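Local structure of ATP phosphoribosyltransferase regulatory subunit (Bacillus halodurans, 3OD1) at residues Asn39-Asp44 with Ile146-Ala151. The protein is probably required for the first step of histidine biosynthesis, as the regulatory partner of HisG, and may allow feedback control of ATP phosphoribosyltransferase activity by histidine. Sequence-based numbering, arbitrary orientation.
Sequences NLWGYD and IALMIA
Leu148 reaches out from helix 139-155 and puts one methyl on each of two aromatic rings, Trp41 and Tyr43. CD1 sits over one face of the Trp41 indole. Leu148 CD1 lies 3.5 Å from the centroid of the Trp41 five-membered ring and 5° off its normal, a CH-pi contact. The Leu148 and Trp41 side chains run past each other in opposite directions, so the six-membered ring extends back to the helix backbone. There Trp41 CH2 is 3.7 Å from Leu148 N and 4.0 Å from Ala147 CB. One turn on, Ala151 CB meets Trp41 CZ2 at 4.1 Å. The small side chains of Ala147 and Ala151 are consistent with the indole's close approach to the helix.

The other methyl, Leu148 CD2, meets Tyr43 CE2 at 3.5 Å, coming obliquely to the ring. Leu148 holds CG anti to its own backbone N (chi1 172°), which carries the fork out between the two rings. Gly42, with its positive phi (89°), separates the aromatics in a turn after helix 21-40, with Gly42 N bonded to Asn39 O at 3.2 Å.

The polar atoms of both rings are satisfied nearby: Trp41 NE1 bonds Glu37 and Tyr43 OH bonds Glu144. Arg359 of the second subunit makes a cation-pi contact with Trp41. The contact thus joins the turn that follows helix 21-40 to helix 139-155, in the histidyl-tRNA synthetase-like region next to the subunit interface. Across it the chemistry is apolar, so fit and dispersion probably supply the cohesion, while the bond to Glu37 is likely to steady the turn of the indole and the one to Glu144 holds the far end of the phenol.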
loop_
_atom_site.group_PDB
_atom_site.type_symbol
_atom_site.label_atom_id
_atom_site.label_comp_id
_atom_site.label_asym_id
_atom_site.label_seq_id
_atom_site.Cartn_x
_atom_site.Cartn_y
_atom_site.Cartn_z
ATOM N N ASN B 39 7.400 2.168 15.397
ATOM C CA ASN B 39 8.827 2.267 15.098
ATOM C C ASN B 39 9.659 2.635 16.318
ATOM O O ASN B 39 10.811 2.194 16.465
ATOM C CB ASN B 39 9.075 3.274 13.980
ATOM C CG ASN B 39 9.902 2.689 12.865
ATOM O OD1 ASN B 39 10.991 3.181 12.571
ATOM N ND2 ASN B 39 9.406 1.608 12.252
ATOM N N LEU B 40 9.072 3.454 17.179
ATOM C CA LEU B 40 9.684 3.813 18.457
ATOM C C LEU B 40 9.875 2.621 19.408
ATOM O O LEU B 40 10.640 2.710 20.367
ATOM C CB LEU B 40 8.863 4.899 19.143
ATOM C CG LEU B 40 8.923 6.264 18.434
ATOM C CD1 LEU B 40 8.004 7.269 19.125
ATOM C CD2 LEU B 40 10.347 6.787 18.415
ATOM N N TRP B 41 9.171 1.520 19.160
ATOM C CA TRP B 41 9.302 0.326 20.012
ATOM C C TRP B 41 10.198 -0.740 19.389
ATOM O O TRP B 41 10.240 -1.879 19.860
ATOM C CB TRP B 41 7.928 -0.280 20.313
ATOM C CG TRP B 41 7.064 0.563 21.178
ATOM C CD1 TRP B 41 6.729 1.872 20.976
ATOM C CD2 TRP B 41 6.395 0.157 22.383
ATOM N NE1 TRP B 41 5.902 2.308 21.984
ATOM C CE2 TRP B 41 5.673 1.273 22.854
ATOM C CE3 TRP B 41 6.337 -1.043 23.109
ATOM C CZ2 TRP B 41 4.899 1.228 24.019
ATOM C CZ3 TRP B 41 5.579 -1.082 24.266
ATOM C CH2 TRP B 41 4.872 0.047 24.712
ATOM N N GLY B 42 10.878 -0.387 18.306
ATOM C CA GLY B 42 11.872 -1.256 17.709
ATOM C C GLY B 42 11.390 -2.234 16.659
ATOM O O GLY B 42 12.126 -3.145 16.278
ATOM N N TYR B 43 10.162 -2.063 16.176
ATOM C CA TYR B 43 9.629 -2.967 15.151
ATOM C C TYR B 43 10.062 -2.483 13.773
ATOM O O TYR B 43 10.181 -1.274 13.543
ATOM C CB TYR B 43 8.098 -3.091 15.262
ATOM C CG TYR B 43 7.668 -3.876 16.484
ATOM C CD1 TYR B 43 7.190 -5.178 16.363
ATOM C CD2 TYR B 43 7.768 -3.327 17.758
ATOM C CE1 TYR B 43 6.817 -5.914 17.474
ATOM C CE2 TYR B 43 7.408 -4.064 18.890
ATOM C CZ TYR B 43 6.936 -5.354 18.736
ATOM O OH TYR B 43 6.559 -6.078 19.836
ATOM N N ASP B 44 10.350 -3.416 12.872
ATOM C CA ASP B 44 10.740 -3.056 11.499
ATOM C C ASP B 44 9.617 -3.422 10.542
ATOM O O ASP B 44 9.184 -4.579 10.492
ATOM C CB ASP B 44 11.984 -3.818 11.042
ATOM C CG ASP B 44 13.247 -3.418 11.789
ATOM O OD1 ASP B 44 13.466 -2.223 12.059
ATOM O OD2 ASP B 44 14.045 -4.317 12.068
ATOM N N ILE B 146 0.462 -5.747 23.852
ATOM C CA ILE B 146 -0.797 -5.120 24.246
ATOM C C ILE B 146 -0.569 -3.647 24.573
ATOM O O ILE B 146 -1.337 -2.789 24.140
ATOM C CB ILE B 146 -1.457 -5.845 25.446
ATOM C CG1 ILE B 146 -1.942 -7.246 25.025
ATOM C CG2 ILE B 146 -2.597 -5.014 25.994
ATOM C CD1 ILE B 146 -2.461 -8.110 26.194
ATOM N N ALA B 147 0.502 -3.367 25.317
ATOM C CA ALA B 147 0.878 -2.004 25.675
ATOM C C ALA B 147 1.211 -1.153 24.452
ATOM O O ALA B 147 0.892 0.030 24.413
ATOM C CB ALA B 147 2.045 -2.012 26.667
ATOM N N LEU B 148 1.868 -1.749 23.465
ATOM C CA LEU B 148 2.142 -1.057 22.213
ATOM C C LEU B 148 0.835 -0.748 21.482
ATOM O O LEU B 148 0.620 0.375 21.040
ATOM C CB LEU B 148 3.076 -1.886 21.333
ATOM C CG LEU B 148 3.324 -1.406 19.895
ATOM C CD1 LEU B 148 3.760 0.062 19.867
ATOM C CD2 LEU B 148 4.364 -2.301 19.231
HETATM N N MSE B 149 -0.052 -1.733 21.382
HETATM C CA MSE B 149 -1.334 -1.504 20.724
HETATM C C MSE B 149 -2.075 -0.328 21.357
HETATM O O MSE B 149 -2.645 0.524 20.651
HETATM C CB MSE B 149 -2.214 -2.750 20.793
HETATM C CG MSE B 149 -3.358 -2.714 19.767
HETATM SE SE MSE B 149 -4.466 -4.324 19.770
HETATM C CE MSE B 149 -5.267 -4.174 21.529
ATOM N N ILE B 150 -2.088 -0.304 22.688
ATOM C CA ILE B 150 -2.763 0.748 23.425
ATOM C C ILE B 150 -2.099 2.095 23.162
ATOM O O ILE B 150 -2.780 3.110 22.987
ATOM C CB ILE B 150 -2.803 0.433 24.943
ATOM C CG1 ILE B 150 -3.716 -0.779 25.191
ATOM C CG2 ILE B 150 -3.228 1.678 25.749
ATOM C CD1 ILE B 150 -3.753 -1.275 26.617
ATOM N N ALA B 151 -0.768 2.111 23.117
ATOM C CA ALA B 151 -0.056 3.363 22.888
ATOM C C ALA B 151 -0.270 3.850 21.455
ATOM O O ALA B 151 -0.372 5.060 21.194
ATOM C CB ALA B 151 1.419 3.201 23.200
#